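Local coordinates for cellulase (Bacillus sp. BG-CS10, PDB 5E09), which probably hydrolyses internal beta-1,4-glucosidic bonds of cellulose, as a salt-adapted family 5 glycoside hydrolase that also carries carbohydrate-binding modules, at residues V42-A51 with V87-L96; L100-W109 with K123-L131. One frame throughout, in Å; residues are numbered along the deposited sequence.

Contact 1. Residues V42-A51 with V87-L96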
loop_
_atom_site.group_PDB
_atom_site.type_symbol
_atom_site.label_atom_id
_atom_site.label_comp_id
_atom_site.label_asym_id
_atom_site.label_seq_id
_atom_site.Cartn_x
_atom_site.Cartn_y
_atom_site.Cartn_z
ATOM N N VAL A 42 -15.112 -15.986 -1.960
ATOM C CA VAL A 42 -14.070 -16.492 -1.081
ATOM C C VAL A 42 -14.086 -18.015 -1.053
ATOM O O VAL A 42 -15.147 -18.632 -0.952
ATOM C CB VAL A 42 -14.230 -15.941 0.349
ATOM C CG1 VAL A 42 -13.102 -16.431 1.249
ATOM C CG2 VAL A 42 -14.281 -14.420 0.323
ATOM N N THR A 43 -12.907 -18.618 -1.163
ATOM C CA THR A 43 -12.785 -20.065 -1.077
ATOM C C THR A 43 -12.106 -20.457 0.227
ATOM O O THR A 43 -11.390 -19.654 0.829
ATOM C CB THR A 43 -11.992 -20.645 -2.270
ATOM O OG1 THR A 43 -10.618 -20.239 -2.187
ATOM C CG2 THR A 43 -12.594 -20.177 -3.593
ATOM N N ARG A 44 -12.343 -21.688 0.670
ATOM C CA ARG A 44 -11.651 -22.232 1.832
ATOM C C ARG A 44 -10.136 -22.192 1.627
ATOM O O ARG A 44 -9.360 -21.966 2.566
ATOM C CB ARG A 44 -12.111 -23.670 2.091
ATOM C CG ARG A 44 -11.520 -24.322 3.324
ATOM C CD ARG A 44 -12.033 -23.658 4.587
ATOM N NE ARG A 44 -11.769 -24.463 5.775
ATOM C CZ ARG A 44 -10.654 -24.381 6.493
ATOM N NH1 ARG A 44 -9.698 -23.533 6.136
ATOM N NH2 ARG A 44 -10.491 -25.148 7.563
ATOM N N GLU A 45 -9.723 -22.411 0.385
ATOM C CA GLU A 45 -8.309 -22.484 0.053
ATOM C C GLU A 45 -7.642 -21.119 0.136
ATOM O O GLU A 45 -6.448 -21.034 0.413
ATOM C CB GLU A 45 -8.121 -23.093 -1.344
ATOM C CG GLU A 45 -8.561 -24.542 -1.474
ATOM C CD GLU A 45 -10.049 -24.700 -1.764
ATOM O OE1 GLU A 45 -10.775 -23.680 -1.813
ATOM O OE2 GLU A 45 -10.498 -25.856 -1.931
ATOM N N LEU A 46 -8.408 -20.057 -0.104
ATOM C CA LEU A 46 -7.889 -18.700 0.062
ATOM C C LEU A 46 -7.470 -18.461 1.509
ATOM O O LEU A 46 -6.331 -18.063 1.794
ATOM C CB LEU A 46 -8.934 -17.668 -0.360
ATOM C CG LEU A 46 -8.446 -16.219 -0.347
ATOM C CD1 LEU A 46 -7.228 -16.090 -1.229
ATOM C CD2 LEU A 46 -9.537 -15.266 -0.809
ATOM N N ILE A 47 -8.403 -18.721 2.418
ATOM C CA ILE A 47 -8.165 -18.580 3.848
ATOM C C ILE A 47 -7.010 -19.461 4.309
ATOM O O ILE A 47 -6.091 -19.003 5.019
ATOM C CB ILE A 47 -9.431 -18.933 4.653
ATOM C CG1 ILE A 47 -10.645 -18.193 4.089
ATOM C CG2 ILE A 47 -9.243 -18.618 6.127
ATOM C CD1 ILE A 47 -10.509 -16.679 4.089
ATOM N N LYS A 48 -7.049 -20.727 3.900
ATOM C CA LYS A 48 -5.998 -21.661 4.285
ATOM C C LYS A 48 -4.641 -21.192 3.771
ATOM O O LYS A 48 -3.630 -21.341 4.450
ATOM C CB LYS A 48 -6.301 -23.072 3.772
ATOM C CG LYS A 48 -5.104 -24.013 3.837
ATOM C CD LYS A 48 -5.497 -25.474 3.763
ATOM C CE LYS A 48 -4.264 -26.345 3.600
ATOM N NZ LYS A 48 -3.320 -25.796 2.578
ATOM N N THR A 49 -4.622 -20.617 2.574
ATOM C CA THR A 49 -3.382 -20.114 1.997
ATOM C C THR A 49 -2.835 -18.971 2.842
ATOM O O THR A 49 -1.647 -18.937 3.168
ATOM C CB THR A 49 -3.576 -19.620 0.558
ATOM O OG1 THR A 49 -4.142 -20.665 -0.246
ATOM C CG2 THR A 49 -2.242 -19.178 -0.030
ATOM N N ILE A 50 -3.713 -18.036 3.197
ATOM C CA ILE A 50 -3.309 -16.912 4.037
ATOM C C ILE A 50 -2.711 -17.394 5.361
ATOM O O ILE A 50 -1.711 -16.844 5.837
ATOM C CB ILE A 50 -4.497 -15.968 4.308
ATOM C CG1 ILE A 50 -4.896 -15.254 3.010
ATOM C CG2 ILE A 50 -4.161 -14.963 5.401
ATOM C CD1 ILE A 50 -3.743 -14.552 2.316
ATOM N N ALA A 51 -3.305 -18.430 5.949
ATOM C CA ALA A 51 -2.733 -18.994 7.174
ATOM C C ALA A 51 -1.376 -19.652 6.907
ATOM O O ALA A 51 -0.417 -19.431 7.647
ATOM C CB ALA A 51 -3.690 -19.989 7.799
ATOM N N VAL A 87 -17.133 -17.412 6.025
ATOM C CA VAL A 87 -15.730 -17.052 5.852
ATOM C C VAL A 87 -15.074 -16.855 7.217
ATOM O O VAL A 87 -13.962 -17.358 7.473
ATOM C CB VAL A 87 -15.568 -15.793 5.006
ATOM C CG1 VAL A 87 -14.118 -15.328 5.024
ATOM C CG2 VAL A 87 -16.032 -16.063 3.588
ATOM N N ILE A 88 -15.784 -16.155 8.100
ATOM C CA ILE A 88 -15.297 -15.953 9.464
ATOM C C ILE A 88 -15.040 -17.287 10.185
ATOM O O ILE A 88 -14.043 -17.441 10.904
ATOM C CB ILE A 88 -16.290 -15.095 10.278
ATOM C CG1 ILE A 88 -16.307 -13.667 9.728
ATOM C CG2 ILE A 88 -15.924 -15.097 11.757
ATOM C CD1 ILE A 88 -17.276 -12.742 10.428
ATOM N N ASP A 89 -15.933 -18.252 9.980
ATOM C CA ASP A 89 -15.788 -19.569 10.592
ATOM C C ASP A 89 -14.553 -20.274 10.057
ATOM O O ASP A 89 -13.787 -20.845 10.826
ATOM C CB ASP A 89 -17.032 -20.430 10.352
ATOM C CG ASP A 89 -18.229 -19.951 11.147
ATOM O OD1 ASP A 89 -18.033 -19.202 12.129
ATOM O OD2 ASP A 89 -19.368 -20.329 10.796
ATOM N N TRP A 90 -14.373 -20.230 8.740
ATOM C CA TRP A 90 -13.195 -20.805 8.097
ATOM C C TRP A 90 -11.909 -20.248 8.691
ATOM O O TRP A 90 -10.972 -20.993 8.993
ATOM C CB TRP A 90 -13.216 -20.531 6.595
ATOM C CG TRP A 90 -14.209 -21.342 5.834
ATOM C CD1 TRP A 90 -14.839 -22.477 6.251
ATOM C CD2 TRP A 90 -14.683 -21.082 4.509
ATOM N NE1 TRP A 90 -15.675 -22.942 5.264
ATOM C CE2 TRP A 90 -15.599 -22.101 4.185
ATOM C CE3 TRP A 90 -14.418 -20.088 3.564
ATOM C CZ2 TRP A 90 -16.256 -22.152 2.959
ATOM C CZ3 TRP A 90 -15.073 -20.138 2.347
ATOM C CH2 TRP A 90 -15.981 -21.165 2.055
ATOM N N ALA A 91 -11.879 -18.928 8.854
ATOM C CA ALA A 91 -10.696 -18.258 9.373
ATOM C C ALA A 91 -10.450 -18.607 10.840
ATOM O O ALA A 91 -9.306 -18.770 11.258
ATOM C CB ALA A 91 -10.823 -16.753 9.189
ATOM N N LEU A 92 -11.519 -18.729 11.620
ATOM C CA LEU A 92 -11.375 -19.155 13.012
ATOM C C LEU A 92 -10.853 -20.595 13.085
ATOM O O LEU A 92 -10.029 -20.915 13.941
ATOM C CB LEU A 92 -12.702 -19.014 13.764
ATOM C CG LEU A 92 -13.137 -17.566 14.036
ATOM C CD1 LEU A 92 -14.553 -17.498 14.586
ATOM C CD2 LEU A 92 -12.157 -16.868 14.974
ATOM N N GLU A 93 -11.317 -21.447 12.169
ATOM C CA GLU A 93 -10.853 -22.832 12.069
ATOM C C GLU A 93 -9.355 -22.929 11.796
ATOM O O GLU A 93 -8.691 -23.841 12.283
ATOM C CB GLU A 93 -11.605 -23.572 10.964
ATOM C CG GLU A 93 -13.070 -23.835 11.250
ATOM C CD GLU A 93 -13.799 -24.366 10.028
ATOM O OE1 GLU A 93 -13.146 -25.030 9.193
ATOM O OE2 GLU A 93 -15.018 -24.109 9.895
ATOM N N GLU A 94 -8.831 -21.995 11.003
ATOM C CA GLU A 94 -7.400 -21.946 10.716
ATOM C C GLU A 94 -6.617 -21.327 11.865
ATOM O O GLU A 94 -5.422 -21.055 11.730
ATOM C CB GLU A 94 -7.133 -21.159 9.433
ATOM C CG GLU A 94 -7.718 -21.791 8.186
ATOM C CD GLU A 94 -7.046 -23.107 7.833
ATOM O OE1 GLU A 94 -5.884 -23.315 8.246
ATOM O OE2 GLU A 94 -7.681 -23.936 7.145
ATOM N N ASP A 95 -7.308 -21.104 12.984
ATOM C CA ASP A 95 -6.736 -20.499 14.191
ATOM C C ASP A 95 -6.290 -19.050 13.953
ATOM O O ASP A 95 -5.415 -18.535 14.649
ATOM C CB ASP A 95 -5.563 -21.340 14.716
ATOM C CG ASP A 95 -6.014 -22.658 15.323
ATOM O OD1 ASP A 95 -7.228 -22.803 15.598
ATOM O OD2 ASP A 95 -5.158 -23.550 15.521
ATOM N N LEU A 96 -6.900 -18.395 12.972
ATOM C CA LEU A 96 -6.635 -16.982 12.730
ATOM C C LEU A 96 -7.451 -16.101 13.669
ATOM O O LEU A 96 -8.541 -16.481 14.091
ATOM C CB LEU A 96 -6.954 -16.610 11.278
ATOM C CG LEU A 96 -6.148 -17.279 10.167
ATOM C CD1 LEU A 96 -6.764 -16.959 8.805
ATOM C CD2 LEU A 96 -4.709 -16.818 10.230
#
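The guanidinium of R44 lies between two carboxylates, those of E93 and E94, in a salt-bridge network. R44 NH2 lies 3.1 Å from E93 OE1, but the bond is weak, bent to 120° at the hydrogen. The two planes are steeply inclined. E94 runs head-on toward R44 and meets the guanidinium edge. Its bridge runs from OE2 to R44 NH1; these two atoms are modelled too close, so the exact geometry is doubtful. On the way to the acids, R44 crosses the indole of W90. CG of R44 is anti to the backbone N (chi1 -177°), and the chain then bends at chi2. This carries CD over one face of W90, 3.5 Å from the centroid of the five-membered ring, a CH-pi contact. The far end of the indole reaches the start of the helix, with CZ3 3.6 Å from V42 O. There T43 is the N-cap: its OG1 accepts from L46 N at 3.0 Å and also bonds Y321 OH. The two helices, 44-52 and 78-93, are neighbours on the outside of the TIM barrel. Their short segments run the same general way, inclined by 35°, with axes 9.4 Å apart. Apolar side chains fill the inner side. I47 CG2 sits 3.6 Å from A91 CA and also touches L96 CD1. I47 CD1 meets V87 CG1. V42 CB packs 3.7 Å from V87 CG2, their side chains crossing at about a right angle. Deeper still, V87 rests on I60, while A91 and L96 rest on I58, both of strand 57-60. A Schellman motif with D95 at C-prime ends helix 78-93 and turns the chain back, bringing L96 CD2 4.1 Å from A51 CB.

Contact 2. Residues L100-W109 with K123-L131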
loop_
_atom_site.group_PDB
_atom_site.type_symbol
_atom_site.label_atom_id
_atom_site.label_comp_id
_atom_site.label_asym_id
_atom_site.label_seq_id
_atom_site.Cartn_x
_atom_site.Cartn_y
_atom_site.Cartn_z
ATOM N N LEU A 100 -13.818 -7.805 12.074
ATOM C CA LEU A 100 -14.993 -7.541 11.234
ATOM C C LEU A 100 -15.507 -6.109 11.423
ATOM O O LEU A 100 -15.541 -5.607 12.552
ATOM C CB LEU A 100 -16.102 -8.540 11.556
ATOM C CG LEU A 100 -17.416 -8.384 10.794
ATOM C CD1 LEU A 100 -17.220 -8.744 9.337
ATOM C CD2 LEU A 100 -18.523 -9.226 11.418
ATOM N N ASN A 101 -15.905 -5.447 10.335
ATOM C CA ASN A 101 -16.354 -4.054 10.443
ATOM C C ASN A 101 -17.585 -3.665 9.632
ATOM O O ASN A 101 -18.244 -4.509 9.027
ATOM C CB ASN A 101 -15.205 -3.103 10.065
ATOM C CG ASN A 101 -14.877 -3.087 8.570
ATOM O OD1 ASN A 101 -15.654 -3.537 7.718
ATOM N ND2 ASN A 101 -13.712 -2.533 8.248
ATOM N N LEU A 102 -17.732 -2.347 9.514
ATOM C CA LEU A 102 -18.677 -1.663 8.657
ATOM C C LEU A 102 -17.576 -0.994 7.822
ATOM O O LEU A 102 -16.670 -0.397 8.404
ATOM C CB LEU A 102 -19.477 -0.626 9.434
ATOM C CG LEU A 102 -20.318 -1.153 10.598
ATOM C CD1 LEU A 102 -20.999 -0.008 11.332
ATOM C CD2 LEU A 102 -21.343 -2.164 10.106
ATOM N N HIS A 103 -17.649 -1.063 6.507
ATOM C CA HIS A 103 -16.598 -0.481 5.693
ATOM C C HIS A 103 -16.932 0.756 4.884
ATOM O O HIS A 103 -16.807 1.829 5.379
ATOM C CB HIS A 103 -15.959 -1.542 4.819
ATOM C CG HIS A 103 -14.551 -1.246 4.443
ATOM N ND1 HIS A 103 -13.505 -1.418 5.309
ATOM C CD2 HIS A 103 -14.014 -0.802 3.293
ATOM C CE1 HIS A 103 -12.386 -1.084 4.712
ATOM N NE2 HIS A 103 -12.667 -0.719 3.482
ATOM N N HIS A 104 -17.349 0.607 3.648
ATOM C CA HIS A 104 -17.657 1.754 2.815
ATOM C C HIS A 104 -18.889 2.488 3.260
ATOM O O HIS A 104 -19.146 3.588 2.861
ATOM C CB HIS A 104 -17.622 1.430 1.340
ATOM C CG HIS A 104 -16.248 1.178 0.838
ATOM N ND1 HIS A 104 -15.197 2.006 1.124
ATOM C CD2 HIS A 104 -15.740 0.172 0.106
ATOM C CE1 HIS A 104 -14.106 1.529 0.577
ATOM N NE2 HIS A 104 -14.410 0.416 -0.046
ATOM N N ASP A 105 -19.641 1.839 4.112
ATOM C CA ASP A 105 -20.810 2.464 4.714
ATOM C C ASP A 105 -20.457 3.822 5.303
ATOM O O ASP A 105 -21.300 4.709 5.391
ATOM C CB ASP A 105 -21.399 1.568 5.802
ATOM C CG ASP A 105 -21.774 0.200 5.288
ATOM O OD1 ASP A 105 -22.806 0.091 4.592
ATOM O OD2 ASP A 105 -21.043 -0.770 5.588
ATOM N N SER A 106 -19.202 3.968 5.712
ATOM C CA SER A 106 -18.700 5.221 6.257
ATOM C C SER A 106 -18.967 6.429 5.356
ATOM O O SER A 106 -19.449 7.451 5.829
ATOM C CB SER A 106 -17.203 5.106 6.522
ATOM O OG SER A 106 -16.500 4.850 5.317
ATOM N N TRP A 107 -18.646 6.321 4.067
ATOM C CA TRP A 107 -18.824 7.460 3.164
ATOM C C TRP A 107 -20.104 7.326 2.342
ATOM O O TRP A 107 -20.545 8.284 1.709
ATOM C CB TRP A 107 -17.606 7.630 2.241
ATOM C CG TRP A 107 -17.354 6.475 1.309
ATOM C CD1 TRP A 107 -16.579 5.379 1.556
ATOM C CD2 TRP A 107 -17.874 6.307 -0.021
ATOM N NE1 TRP A 107 -16.589 4.537 0.470
ATOM C CE2 TRP A 107 -17.374 5.081 -0.510
ATOM C CE3 TRP A 107 -18.710 7.070 -0.840
ATOM C CZ2 TRP A 107 -17.686 4.602 -1.788
ATOM C CZ3 TRP A 107 -19.016 6.594 -2.108
ATOM C CH2 TRP A 107 -18.501 5.369 -2.569
ATOM N N LEU A 108 -20.657 6.111 2.342
ATOM C CA LEU A 108 -21.924 5.780 1.685
ATOM C C LEU A 108 -23.182 6.368 2.357
ATOM O O LEU A 108 -24.086 6.857 1.680
ATOM C CB LEU A 108 -22.069 4.261 1.549
ATOM C CG LEU A 108 -20.988 3.545 0.737
ATOM C CD1 LEU A 108 -21.212 2.041 0.752
ATOM C CD2 LEU A 108 -20.950 4.072 -0.689
ATOM N N TRP A 109 -23.266 6.185 3.685
ATOM C CA TRP A 109 -24.400 6.666 4.497
ATOM C C TRP A 109 -24.161 7.041 5.990
ATOM O O TRP A 109 -25.103 7.440 6.675
ATOM C CB TRP A 109 -25.566 5.675 4.404
ATOM C CG TRP A 109 -25.230 4.305 4.910
ATOM C CD1 TRP A 109 -24.718 3.267 4.188
ATOM C CD2 TRP A 109 -25.382 3.824 6.251
ATOM N NE1 TRP A 109 -24.542 2.170 4.995
ATOM C CE2 TRP A 109 -24.943 2.485 6.267
ATOM C CE3 TRP A 109 -25.847 4.395 7.440
ATOM C CZ2 TRP A 109 -24.954 1.710 7.424
ATOM C CZ3 TRP A 109 -25.858 3.623 8.587
ATOM C CH2 TRP A 109 -25.415 2.295 8.571
ATOM N N LYS A 123 -29.822 3.105 11.625
ATOM C CA LYS A 123 -29.235 2.071 10.770
ATOM C C LYS A 123 -27.992 1.462 11.402
ATOM O O LYS A 123 -27.800 0.254 11.375
ATOM C CB LYS A 123 -28.862 2.634 9.397
ATOM C CG LYS A 123 -30.017 3.154 8.584
ATOM C CD LYS A 123 -29.566 3.566 7.189
ATOM C CE LYS A 123 -29.041 2.377 6.403
ATOM N NZ LYS A 123 -28.719 2.745 4.992
ATOM N N TYR A 124 -27.141 2.328 11.940
ATOM C CA TYR A 124 -25.909 1.931 12.605
ATOM C C TYR A 124 -26.217 0.988 13.769
ATOM O O TYR A 124 -25.582 -0.072 13.937
ATOM C CB TYR A 124 -25.175 3.184 13.080
ATOM C CG TYR A 124 -23.802 2.965 13.671
ATOM C CD1 TYR A 124 -22.703 2.718 12.860
ATOM C CD2 TYR A 124 -23.597 3.054 15.044
ATOM C CE1 TYR A 124 -21.439 2.541 13.403
ATOM C CE2 TYR A 124 -22.350 2.876 15.591
ATOM C CZ TYR A 124 -21.274 2.620 14.770
ATOM O OH TYR A 124 -20.026 2.448 15.327
ATOM N N THR A 125 -27.221 1.373 14.548
ATOM C CA THR A 125 -27.683 0.572 15.673
ATOM C C THR A 125 -28.231 -0.782 15.234
ATOM O O THR A 125 -27.880 -1.807 15.820
ATOM C CB THR A 125 -28.761 1.308 16.462
ATOM O OG1 THR A 125 -28.215 2.534 16.958
ATOM C CG2 THR A 125 -29.239 0.460 17.624
ATOM N N ALA A 126 -29.085 -0.783 14.211
ATOM C CA ALA A 126 -29.637 -2.027 13.674
ATOM C C ALA A 126 -28.533 -2.968 13.184
ATOM O O ALA A 126 -28.568 -4.185 13.432
ATOM C CB ALA A 126 -30.616 -1.726 12.544
ATOM N N LEU A 127 -27.554 -2.395 12.490
ATOM C CA LEU A 127 -26.410 -3.152 11.999
ATOM C C LEU A 127 -25.643 -3.811 13.125
ATOM O O LEU A 127 -25.458 -5.031 13.123
ATOM C CB LEU A 127 -25.454 -2.258 11.205
ATOM C CG LEU A 127 -25.699 -2.161 9.705
ATOM C CD1 LEU A 127 -24.580 -1.381 9.027
ATOM C CD2 LEU A 127 -25.828 -3.555 9.115
ATOM N N TRP A 128 -25.184 -3.019 14.088
ATOM C CA TRP A 128 -24.361 -3.615 15.136
ATOM C C TRP A 128 -25.175 -4.486 16.095
ATOM O O TRP A 128 -24.609 -5.328 16.790
ATOM C CB TRP A 128 -23.575 -2.542 15.892
ATOM C CG TRP A 128 -22.316 -2.190 15.159
ATOM C CD1 TRP A 128 -21.981 -0.980 14.614
ATOM C CD2 TRP A 128 -21.236 -3.091 14.839
ATOM N NE1 TRP A 128 -20.753 -1.067 13.998
ATOM C CE2 TRP A 128 -20.285 -2.331 14.121
ATOM C CE3 TRP A 128 -20.992 -4.437 15.106
ATOM C CZ2 TRP A 128 -19.091 -2.912 13.666
ATOM C CZ3 TRP A 128 -19.805 -4.999 14.649
ATOM C CH2 TRP A 128 -18.869 -4.234 13.938
ATOM N N GLU A 129 -26.495 -4.318 16.107
ATOM C CA GLU A 129 -27.351 -5.240 16.849
ATOM C C GLU A 129 -27.384 -6.603 16.159
ATOM O O GLU A 129 -27.159 -7.634 16.802
ATOM C CB GLU A 129 -28.763 -4.681 16.994
ATOM C CG GLU A 129 -28.931 -3.710 18.153
ATOM C CD GLU A 129 -30.275 -2.996 18.138
ATOM O OE1 GLU A 129 -31.038 -3.177 17.164
ATOM O OE2 GLU A 129 -30.564 -2.252 19.102
ATOM N N GLN A 130 -27.647 -6.613 14.851
ATOM C CA GLN A 130 -27.661 -7.881 14.114
ATOM C C GLN A 130 -26.294 -8.581 14.153
ATOM O O GLN A 130 -26.219 -9.801 14.324
ATOM C CB GLN A 130 -28.092 -7.667 12.666
ATOM C CG GLN A 130 -29.515 -7.197 12.505
ATOM C CD GLN A 130 -29.850 -6.860 11.068
ATOM O OE1 GLN A 130 -30.067 -7.748 10.247
ATOM N NE2 GLN A 130 -29.893 -5.572 10.754
ATOM N N LEU A 131 -25.221 -7.806 14.009
ATOM C CA LEU A 131 -23.869 -8.365 14.060
ATOM C C LEU A 131 -23.539 -8.893 15.454
ATOM O O LEU A 131 -22.950 -9.967 15.586
ATOM C CB LEU A 131 -22.824 -7.327 13.634
ATOM C CG LEU A 131 -22.933 -6.816 12.194
ATOM C CD1 LEU A 131 -21.927 -5.722 11.919
ATOM C CD2 LEU A 131 -22.747 -7.944 11.221
#
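L102 is the bump that fills the hollow in this buried contact. Its two methyls part between side chains of helix 117-134. CD2 rests 3.5 Å from L127 CD1 and also touches L131 CD1. CD1 points toward Y124 and W128. It is modelled too close to the W128 ring, so its exact place is doubtful. W128 NE1 donates outside the segments, to S146 O, which helps fix the indole beside L102. L131 CD1 lies over one face of that indole, and L100 O meets its edge, 3.9 Å from CH2.

W109 makes the second bump. Its CG stands between the backbone N and the carbonyl carbon (chi1 61°), and the indole projects toward K123 and L127. K123 arches over one face, with CE above the six-membered ring and NZ 3.8 Å from the centroid of the five-membered ring, a cation-pi contact. The ring edge pushes into the helix surface, where CZ2 lies 3.5 Å from L127 CD1. W109 NE1 gives a 2.7 Å bond to D105 OD1, on the anti side of the carboxylate; this fixes the rotation of the indole. With an alanine at W109, a gap would probably open beside L127, K123 would lose the ring face beneath its amine, and D105 OD1 would lose a donor. D105 OD2 accepts from W64 N. This is a beta-alpha unit of the TIM barrel, in which the chain after strand 97-100 packs against the outer helix 117-134.

From the N terminus, the chain leaves barrel strand 20-23 and enters helix 44-52. It then passes through strand 57-60 and returns along helix 78-93, where contact 1 closes a loop with 35 residues between its segments. Strand 97-100 follows, and contact 2 begins at its end. Contact 2 closes a shorter loop, 13 residues between segments, when helix 117-134 comes back. The two contacts are in series; they neither nest nor cross. Contact 1 joins two successive outer helices, while contact 2 joins the end of strand 97-100, its loop and helix 105-110 to helix 117-134. Their centres are about 23 Å apart, yet they touch: I88 CD1 packs 3.9 Å from L100 CD2.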